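Local coordinates for peptidase M16 C-terminal domain-containing protein (Enterococcus faecalis, PDB 3D3Y), which is of unknown function but carries a domain related to the inactive domains of M16 metallopeptidases, and probably resembles those enzymes in fold rather than in catalysis, at residues 337-343 against 404-410; 263-267 against 309-313. One frame throughout, in Å; residues are numbered along the deposited sequence.

Contact 1 of 2, residues 337-343 against 404-410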
ATOM      1  N   LEU A 337     -25.457  -7.272  -8.362  1.00 30.62           N
ATOM      2  CA  LEU A 337     -24.439  -7.716  -9.306  1.00 31.40           C
ATOM      3  C   LEU A 337     -25.060  -8.222 -10.620  1.00 31.47           C
ATOM      4  O   LEU A 337     -24.601  -7.887 -11.718  1.00 31.07           O
ATOM      5  CB  LEU A 337     -23.513  -8.758  -8.661  1.00 31.45           C
ATOM      6  CG  LEU A 337     -22.433  -9.392  -9.554  1.00 33.17           C
ATOM      7  CD1 LEU A 337     -21.553  -8.270 -10.218  1.00 32.63           C
ATOM      8  CD2 LEU A 337     -21.566 -10.336  -8.676  1.00 32.20           C
ATOM      9  N   GLU A 338     -26.116  -9.016 -10.510  1.00 31.33           N
ATOM     10  CA  GLU A 338     -26.838  -9.456 -11.680  1.00 31.54           C
ATOM     11  C   GLU A 338     -27.389  -8.280 -12.497  1.00 30.86           C
ATOM     12  O   GLU A 338     -27.356  -8.304 -13.739  1.00 29.06           O
ATOM     13  CB  GLU A 338     -27.954 -10.411 -11.279  1.00 31.94           C
ATOM     14  CG  GLU A 338     -27.396 -11.778 -10.815  1.00 38.25           C
ATOM     15  CD  GLU A 338     -26.420 -12.398 -11.855  1.00 43.79           C
ATOM     16  OE1 GLU A 338     -26.779 -12.454 -13.060  1.00 44.19           O
ATOM     17  OE2 GLU A 338     -25.292 -12.805 -11.448  1.00 48.16           O
ATOM     18  N   ASN A 339     -27.878  -7.252 -11.804  1.00 29.30           N
ATOM     19  CA  ASN A 339     -28.393  -6.083 -12.489  1.00 29.91           C
ATOM     20  C   ASN A 339     -27.334  -5.409 -13.335  1.00 30.02           C
ATOM     21  O   ASN A 339     -27.612  -5.001 -14.463  1.00 30.98           O
ATOM     22  CB  ASN A 339     -28.993  -5.085 -11.496  1.00 30.37           C
ATOM     23  CG  ASN A 339     -30.356  -5.526 -11.003  1.00 30.93           C
ATOM     24  OD1 ASN A 339     -31.010  -6.381 -11.625  1.00 29.65           O
ATOM     25  ND2 ASN A 339     -30.819  -4.916  -9.906  1.00 31.78           N
ATOM     26  N   ILE A 340     -26.127  -5.271 -12.786  1.00 29.66           N
ATOM     27  CA  ILE A 340     -25.008  -4.748 -13.583  1.00 28.75           C
ATOM     28  C   ILE A 340     -24.708  -5.714 -14.741  1.00 29.46           C
ATOM     29  O   ILE A 340     -24.556  -5.284 -15.876  1.00 29.59           O
ATOM     30  CB  ILE A 340     -23.745  -4.514 -12.726  1.00 28.33           C
ATOM     31  CG1 ILE A 340     -24.048  -3.450 -11.616  1.00 27.67           C
ATOM     32  CG2 ILE A 340     -22.566  -4.123 -13.628  1.00 29.00           C
ATOM     33  CD1 ILE A 340     -22.934  -3.346 -10.541  1.00 27.18           C
ATOM     34  N   ARG A 341     -24.604  -7.017 -14.466  1.00 31.09           N
ATOM     35  CA  ARG A 341     -24.383  -7.979 -15.569  1.00 31.66           C
ATOM     36  C   ARG A 341     -25.409  -7.786 -16.698  1.00 31.42           C
ATOM     37  O   ARG A 341     -25.067  -7.859 -17.897  1.00 31.05           O
ATOM     38  CB  ARG A 341     -24.415  -9.428 -15.065  1.00 32.32           C
ATOM     39  CG  ARG A 341     -23.217  -9.755 -14.203  1.00 33.13           C
ATOM     40  CD  ARG A 341     -23.286 -11.142 -13.498  1.00 34.56           C
ATOM     41  NE  ARG A 341     -21.942 -11.500 -13.064  1.00 38.09           N
ATOM     42  CZ  ARG A 341     -21.629 -12.482 -12.223  1.00 41.91           C
ATOM     43  NH1 ARG A 341     -22.584 -13.210 -11.631  1.00 44.99           N
ATOM     44  NH2 ARG A 341     -20.344 -12.717 -11.960  1.00 39.42           N
ATOM     45  N   LEU A 342     -26.660  -7.536 -16.315  1.00 30.16           N
ATOM     46  CA  LEU A 342     -27.761  -7.344 -17.290  1.00 30.26           C
ATOM     47  C   LEU A 342     -27.722  -5.982 -17.988  1.00 30.00           C
ATOM     48  O   LEU A 342     -28.450  -5.762 -18.946  1.00 29.06           O
ATOM     49  CB  LEU A 342     -29.128  -7.549 -16.614  1.00 29.82           C
ATOM     50  CG  LEU A 342     -29.454  -8.996 -16.187  1.00 32.33           C
ATOM     51  CD1 LEU A 342     -30.569  -9.020 -15.115  1.00 33.09           C
ATOM     52  CD2 LEU A 342     -29.862  -9.837 -17.400  1.00 33.70           C
ATOM     53  N   GLY A 343     -26.860  -5.084 -17.512  1.00 30.27           N
ATOM     54  CA  GLY A 343     -26.743  -3.756 -18.133  1.00 29.90           C
ATOM     55  C   GLY A 343     -27.840  -2.836 -17.657  1.00 30.61           C
ATOM     56  O   GLY A 343     -28.156  -1.836 -18.310  1.00 29.75           O
ATOM     57  N   GLN A 404     -20.511  -4.471 -18.135  1.00 29.82           N
ATOM     58  CA  GLN A 404     -21.211  -5.755 -18.067  1.00 30.91           C
ATOM     59  C   GLN A 404     -20.209  -6.901 -18.159  1.00 31.20           C
ATOM     60  O   GLN A 404     -20.323  -7.912 -17.435  1.00 30.23           O
ATOM     61  CB  GLN A 404     -22.218  -5.922 -19.228  1.00 30.26           C
ATOM     62  CG  GLN A 404     -23.409  -4.986 -19.243  1.00 31.10           C
ATOM     63  CD  GLN A 404     -24.294  -5.224 -20.458  1.00 31.12           C
ATOM     64  OE1 GLN A 404     -24.199  -4.494 -21.456  1.00 33.37           O
ATOM     65  NE2 GLN A 404     -25.146  -6.239 -20.391  1.00 27.94           N
ATOM     66  N   GLU A 405     -19.237  -6.759 -19.065  1.00 31.10           N
ATOM     67  CA  GLU A 405     -18.169  -7.778 -19.170  1.00 32.41           C
ATOM     68  C   GLU A 405     -17.323  -7.925 -17.865  1.00 32.14           C
ATOM     69  O   GLU A 405     -17.036  -9.048 -17.434  1.00 32.72           O
ATOM     70  CB  GLU A 405     -17.285  -7.513 -20.405  1.00 33.04           C
ATOM     71  CG  GLU A 405     -16.129  -8.482 -20.615  1.00 35.65           C
ATOM     72  CD  GLU A 405     -16.587  -9.929 -20.792  1.00 40.76           C
ATOM     73  OE1 GLU A 405     -17.733 -10.158 -21.272  1.00 39.43           O
ATOM     74  OE2 GLU A 405     -15.783 -10.835 -20.447  1.00 42.92           O
ATOM     75  N   VAL A 406     -16.923  -6.815 -17.256  1.00 31.30           N
ATOM     76  CA  VAL A 406     -16.231  -6.843 -15.958  1.00 31.46           C
ATOM     77  C   VAL A 406     -17.130  -7.592 -14.948  1.00 31.88           C
ATOM     78  O   VAL A 406     -16.671  -8.491 -14.229  1.00 30.46           O
ATOM     79  CB  VAL A 406     -15.902  -5.392 -15.458  1.00 31.85           C
ATOM     80  CG1 VAL A 406     -15.533  -5.361 -13.957  1.00 30.73           C
ATOM     81  CG2 VAL A 406     -14.771  -4.804 -16.318  1.00 30.71           C
ATOM     82  N   ALA A 407     -18.415  -7.246 -14.932  1.00 31.58           N
ATOM     83  CA  ALA A 407     -19.364  -7.885 -13.983  1.00 33.16           C
ATOM     84  C   ALA A 407     -19.476  -9.399 -14.217  1.00 33.27           C
ATOM     85  O   ALA A 407     -19.560 -10.191 -13.255  1.00 34.34           O
ATOM     86  CB  ALA A 407     -20.726  -7.226 -14.092  1.00 32.10           C
ATOM     87  N   LYS A 408     -19.468  -9.814 -15.487  1.00 34.06           N
ATOM     88  CA  LYS A 408     -19.529 -11.248 -15.813  1.00 34.86           C
ATOM     89  C   LYS A 408     -18.242 -11.982 -15.446  1.00 34.99           C
ATOM     90  O   LYS A 408     -18.282 -13.161 -15.088  1.00 34.34           O
ATOM     91  CB  LYS A 408     -19.868 -11.473 -17.298  1.00 34.62           C
ATOM     92  CG  LYS A 408     -21.336 -11.174 -17.643  1.00 38.28           C
ATOM     93  CD  LYS A 408     -21.558 -11.134 -19.168  1.00 38.24           C
ATOM     94  CE  LYS A 408     -22.993 -10.706 -19.489  1.00 42.76           C
ATOM     95  NZ  LYS A 408     -23.111 -10.362 -20.947  1.00 45.53           N
ATOM     96  N   ARG A 409     -17.104 -11.294 -15.541  1.00 34.87           N
ATOM     97  CA  ARG A 409     -15.798 -11.894 -15.174  1.00 36.30           C
ATOM     98  C   ARG A 409     -15.639 -12.125 -13.684  1.00 36.14           C
ATOM     99  O   ARG A 409     -14.938 -13.036 -13.260  1.00 36.44           O
ATOM    100  CB  ARG A 409     -14.672 -10.981 -15.624  1.00 36.27           C
ATOM    101  CG  ARG A 409     -14.425 -11.098 -17.092  1.00 38.25           C
ATOM    102  CD  ARG A 409     -13.403 -10.080 -17.568  1.00 41.27           C
ATOM    103  NE  ARG A 409     -13.271 -10.166 -19.027  1.00 42.58           N
ATOM    104  CZ  ARG A 409     -12.117 -10.304 -19.671  1.00 44.07           C
ATOM    105  NH1 ARG A 409     -10.973 -10.368 -18.990  1.00 42.06           N
ATOM    106  NH2 ARG A 409     -12.120 -10.375 -20.999  1.00 43.66           N
ATOM    107  N   LEU A 410     -16.267 -11.259 -12.899  1.00 36.99           N
ATOM    108  CA  LEU A 410     -16.249 -11.323 -11.447  1.00 37.49           C
ATOM    109  C   LEU A 410     -16.691 -12.680 -11.007  1.00 37.63           C
ATOM    110  O   LEU A 410     -17.684 -13.184 -11.511  1.00 38.70           O
ATOM    111  CB  LEU A 410     -17.259 -10.327 -10.891  1.00 38.91           C
ATOM    112  CG  LEU A 410     -16.822  -9.587  -9.658  1.00 40.13           C
ATOM    113  CD1 LEU A 410     -15.828  -8.576 -10.181  1.00 42.89           C
ATOM    114  CD2 LEU A 410     -17.978  -8.866  -9.003  1.00 41.18           C
TER
HETATM  115  O   HOH W   1     -26.393  -9.614 -20.424  1.00 45.11           O
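With CG anti to its own carbonyl carbon (chi1 -69°) and the chain extended from CG to NE, Arg341 runs along Ala407 to the last turn of helix 400-409. There NE and NH2 grip one oxygen side-on: Ala407 O lies 2.7 Å from Arg341 NE, which reaches it from above the carbonyl plane, and 2.9 Å from Arg341 NH2, which comes in that plane. The third nitrogen, NH1, forms a salt bridge with Glu338 OE2 one turn back at 2.7 Å, and Leu337 CD2 covers one face of the guanidinium, so the group is fixed in rotation as well as position. Gln404 NE2 donates almost straight (174°) to Arg341 O at 3.0 Å. In the middle, Ala407 CB sits 3.6 Å from Ile340 CG2; past the guanidinium, Leu337 CD1 meets Leu410 CD2 at 3.8 Å. Phe282 and Phe278 of helix 272-284 extend this apolar layer. Ala407 thus sits in the interface, with segment axes 8.5 Å apart at 135°: two helices cross at their C-terminal ends, joined by reciprocal side-chain-to-carbonyl bonds, and helix 326-341 finishes in a Schellman motif at Gly343.

Contact 2 of 2, residues 263-267 against 309-313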
ATOM      1  N   THR A 263     -11.287 -11.030  -9.801  1.00 31.14           N
ATOM      2  CA  THR A 263     -11.578 -10.243 -10.988  1.00 31.60           C
ATOM      3  C   THR A 263     -10.687 -10.637 -12.144  1.00 32.99           C
ATOM      4  O   THR A 263     -11.041 -10.389 -13.295  1.00 33.26           O
ATOM      5  CB  THR A 263     -11.343  -8.740 -10.753  1.00 30.78           C
ATOM      6  OG1 THR A 263      -9.948  -8.549 -10.468  1.00 33.19           O
ATOM      7  CG2 THR A 263     -12.189  -8.200  -9.574  1.00 31.92           C
ATOM      8  N   ASP A 264      -9.519 -11.194 -11.831  1.00 32.55           N
ATOM      9  CA  ASP A 264      -8.465 -11.397 -12.809  1.00 34.62           C
ATOM     10  C   ASP A 264      -8.147 -10.119 -13.645  1.00 33.79           C
ATOM     11  O   ASP A 264      -7.733 -10.226 -14.785  1.00 33.21           O
ATOM     12  CB  ASP A 264      -8.861 -12.585 -13.707  1.00 35.46           C
ATOM     13  CG  ASP A 264      -7.678 -13.204 -14.433  1.00 41.96           C
ATOM     14  OD1 ASP A 264      -6.599 -13.396 -13.799  1.00 47.86           O
ATOM     15  OD2 ASP A 264      -7.847 -13.516 -15.642  1.00 45.28           O
ATOM     16  N   ILE A 265      -8.347  -8.919 -13.086  1.00 32.97           N
ATOM     17  CA  ILE A 265      -8.030  -7.690 -13.816  1.00 31.84           C
ATOM     18  C   ILE A 265      -6.930  -6.902 -13.100  1.00 31.61           C
ATOM     19  O   ILE A 265      -7.042  -6.614 -11.911  1.00 31.50           O
ATOM     20  CB  ILE A 265      -9.273  -6.791 -14.022  1.00 31.44           C
ATOM     21  CG1 ILE A 265     -10.321  -7.499 -14.918  1.00 32.03           C
ATOM     22  CG2 ILE A 265      -8.877  -5.440 -14.643  1.00 31.03           C
ATOM     23  CD1 ILE A 265     -11.711  -6.870 -14.770  1.00 31.38           C
ATOM     24  N   TYR A 266      -5.898  -6.519 -13.855  1.00 30.82           N
ATOM     25  CA  TYR A 266      -4.684  -5.931 -13.271  1.00 31.05           C
ATOM     26  C   TYR A 266      -4.369  -4.591 -13.868  1.00 30.28           C
ATOM     27  O   TYR A 266      -4.871  -4.239 -14.942  1.00 30.66           O
ATOM     28  CB  TYR A 266      -3.480  -6.877 -13.426  1.00 30.17           C
ATOM     29  CG  TYR A 266      -3.679  -8.143 -12.609  1.00 31.87           C
ATOM     30  CD1 TYR A 266      -3.114  -8.268 -11.343  1.00 32.53           C
ATOM     31  CD2 TYR A 266      -4.467  -9.188 -13.089  1.00 32.34           C
ATOM     32  CE1 TYR A 266      -3.323  -9.408 -10.572  1.00 33.41           C
ATOM     33  CE2 TYR A 266      -4.685 -10.346 -12.327  1.00 32.07           C
ATOM     34  CZ  TYR A 266      -4.114 -10.446 -11.078  1.00 33.33           C
ATOM     35  OH  TYR A 266      -4.318 -11.571 -10.316  1.00 32.87           O
ATOM     36  N   TYR A 267      -3.539  -3.841 -13.160  1.00 30.34           N
ATOM     37  CA  TYR A 267      -3.051  -2.559 -13.611  1.00 30.95           C
ATOM     38  C   TYR A 267      -2.485  -2.763 -15.022  1.00 30.47           C
ATOM     39  O   TYR A 267      -1.739  -3.703 -15.246  1.00 29.62           O
ATOM     40  CB  TYR A 267      -1.938  -2.128 -12.674  1.00 31.65           C
ATOM     41  CG  TYR A 267      -1.418  -0.749 -12.890  1.00 33.50           C
ATOM     42  CD1 TYR A 267      -2.021   0.353 -12.282  1.00 34.41           C
ATOM     43  CD2 TYR A 267      -0.301  -0.546 -13.689  1.00 35.73           C
ATOM     44  CE1 TYR A 267      -1.500   1.643 -12.470  1.00 37.65           C
ATOM     45  CE2 TYR A 267       0.235   0.711 -13.891  1.00 37.85           C
ATOM     46  CZ  TYR A 267      -0.364   1.809 -13.288  1.00 36.18           C
ATOM     47  OH  TYR A 267       0.224   3.034 -13.497  1.00 34.72           O
ATOM     48  N   ASP A 309      -8.363  -4.220  -5.953  1.00 31.73           N
ATOM     49  CA  ASP A 309      -6.931  -4.275  -5.887  1.00 31.08           C
ATOM     50  C   ASP A 309      -6.502  -4.823  -7.243  1.00 31.25           C
ATOM     51  O   ASP A 309      -6.735  -6.002  -7.563  1.00 30.87           O
ATOM     52  CB  ASP A 309      -6.519  -5.205  -4.737  1.00 32.14           C
ATOM     53  CG  ASP A 309      -5.007  -5.389  -4.609  1.00 33.29           C
ATOM     54  OD1 ASP A 309      -4.262  -5.298  -5.608  1.00 32.93           O
ATOM     55  OD2 ASP A 309      -4.564  -5.679  -3.470  1.00 38.77           O
ATOM     56  N   THR A 310      -5.887  -3.952  -8.032  1.00 30.83           N
ATOM     57  CA  THR A 310      -5.492  -4.266  -9.413  1.00 30.94           C
ATOM     58  C   THR A 310      -4.042  -4.763  -9.486  1.00 30.66           C
ATOM     59  O   THR A 310      -3.449  -4.854 -10.587  1.00 30.20           O
ATOM     60  CB  THR A 310      -5.673  -3.021 -10.328  1.00 30.69           C
ATOM     61  OG1 THR A 310      -4.855  -1.961  -9.832  1.00 31.96           O
ATOM     62  CG2 THR A 310      -7.120  -2.536 -10.274  1.00 31.13           C
ATOM     63  N   PHE A 311      -3.458  -5.064  -8.326  1.00 30.57           N
ATOM     64  CA  PHE A 311      -2.187  -5.788  -8.267  1.00 31.20           C
ATOM     65  C   PHE A 311      -2.330  -7.258  -7.790  1.00 30.84           C
ATOM     66  O   PHE A 311      -1.461  -8.098  -8.066  1.00 30.22           O
ATOM     67  CB  PHE A 311      -1.146  -4.968  -7.468  1.00 33.01           C
ATOM     68  CG  PHE A 311      -0.773  -3.648  -8.161  1.00 33.40           C
ATOM     69  CD1 PHE A 311       0.443  -3.513  -8.814  1.00 37.01           C
ATOM     70  CD2 PHE A 311      -1.674  -2.589  -8.216  1.00 36.41           C
ATOM     71  CE1 PHE A 311       0.769  -2.310  -9.479  1.00 37.41           C
ATOM     72  CE2 PHE A 311      -1.364  -1.400  -8.908  1.00 33.55           C
ATOM     73  CZ  PHE A 311      -0.147  -1.263  -9.512  1.00 34.78           C
ATOM     74  N   ARG A 312      -3.440  -7.572  -7.127  1.00 30.73           N
ATOM     75  CA  ARG A 312      -3.698  -8.944  -6.675  1.00 31.04           C
ATOM     76  C   ARG A 312      -4.969  -9.537  -7.302  1.00 31.07           C
ATOM     77  O   ARG A 312      -5.357 -10.643  -6.943  1.00 31.82           O
ATOM     78  CB  ARG A 312      -3.747  -9.045  -5.126  1.00 30.41           C
ATOM     79  CG  ARG A 312      -2.445  -8.680  -4.436  1.00 30.28           C
ATOM     80  CD  ARG A 312      -2.495  -8.897  -2.928  1.00 30.65           C
ATOM     81  NE  ARG A 312      -3.444  -8.031  -2.248  1.00 36.40           N
ATOM     82  CZ  ARG A 312      -3.812  -8.213  -0.981  1.00 37.76           C
ATOM     83  NH1 ARG A 312      -3.314  -9.236  -0.286  1.00 38.46           N
ATOM     84  NH2 ARG A 312      -4.662  -7.382  -0.419  1.00 36.46           N
ATOM     85  N   GLY A 313      -5.616  -8.798  -8.212  1.00 31.70           N
ATOM     86  CA  GLY A 313      -6.744  -9.312  -9.036  1.00 31.86           C
ATOM     87  C   GLY A 313      -8.009  -9.756  -8.299  1.00 32.16           C
ATOM     88  O   GLY A 313      -8.606 -10.788  -8.623  1.00 32.50           O
TER
HETATM   89  O   HOH W   2      -8.677  -6.303  -9.703  1.00 25.04           O
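Backbone bonds fasten the two loops at both ends. Thr263 N donates to Gly313 O at 2.9 Å, from above the carbonyl plane, and Asp264 N adds a weak bond to the same oxygen; farther along, Tyr267 N finds a lone pair of Thr310 O at 2.8 Å, in the carbonyl plane. Between them one water accepts a hydrogen bond from Thr263 OG1 and donates to Ile265 O and Asp309 O.

Aromatic contacts fill the flanks. The Tyr267 and Phe311 side chains run alongside each other in the same direction, their planes inclined at 31°, and Tyr267 CB rests over the Phe311 face, 4.1 Å from its centroid. The Tyr266 ring instead follows the backbone of the turn: Tyr266 CE1 is 3.3 Å from Gly313 N, while Phe311 O lies at the ring edge. The Tyr266 hydroxyl is hydrogen-bonded to Tyr235 O.

Side-chain turns shape each loop from within. Thr263 OG1, set between its backbone N and carbonyl carbon (chi1 63°), accepts from Ile265 N in an ST turn. Asp309 OD1 takes Phe311 N at 2.8 Å and Arg312 N at 2.9 Å, an Asx turn and motif, and Asp309 OD2 salt-bridges Arg312 NE.

Thus a buried, irregular pair of loops meets many of its polar needs through turn-forming side chains and a water; the two bonds on Asp309 OD1 and the nearby arginine would be expected to favour its ionised form.

Overall arrangement
Along the chain the two contacts come one after the other, contact 2 first, and their centres stand about 17 Å apart on the same side of the molecule's centre. Both adjoin the mixed sheet that contains strands 255-262, 303-309, 314-321 and 411-421. Contact 2 joins the loop following strand 255-262 to the turn between strands 303-309 and 314-321; contact 1 pairs the helices 326-341 and 400-409, the latter leading straight into strand 411-421. They touch directly: Leu410 CD1 packs 3.7 Å from Thr263 CG2. The helix pair and the loops thus pack against each other at one end of the same sheet, with helix 272-284 touching both, consistent with the alpha/beta build of M16-family domains.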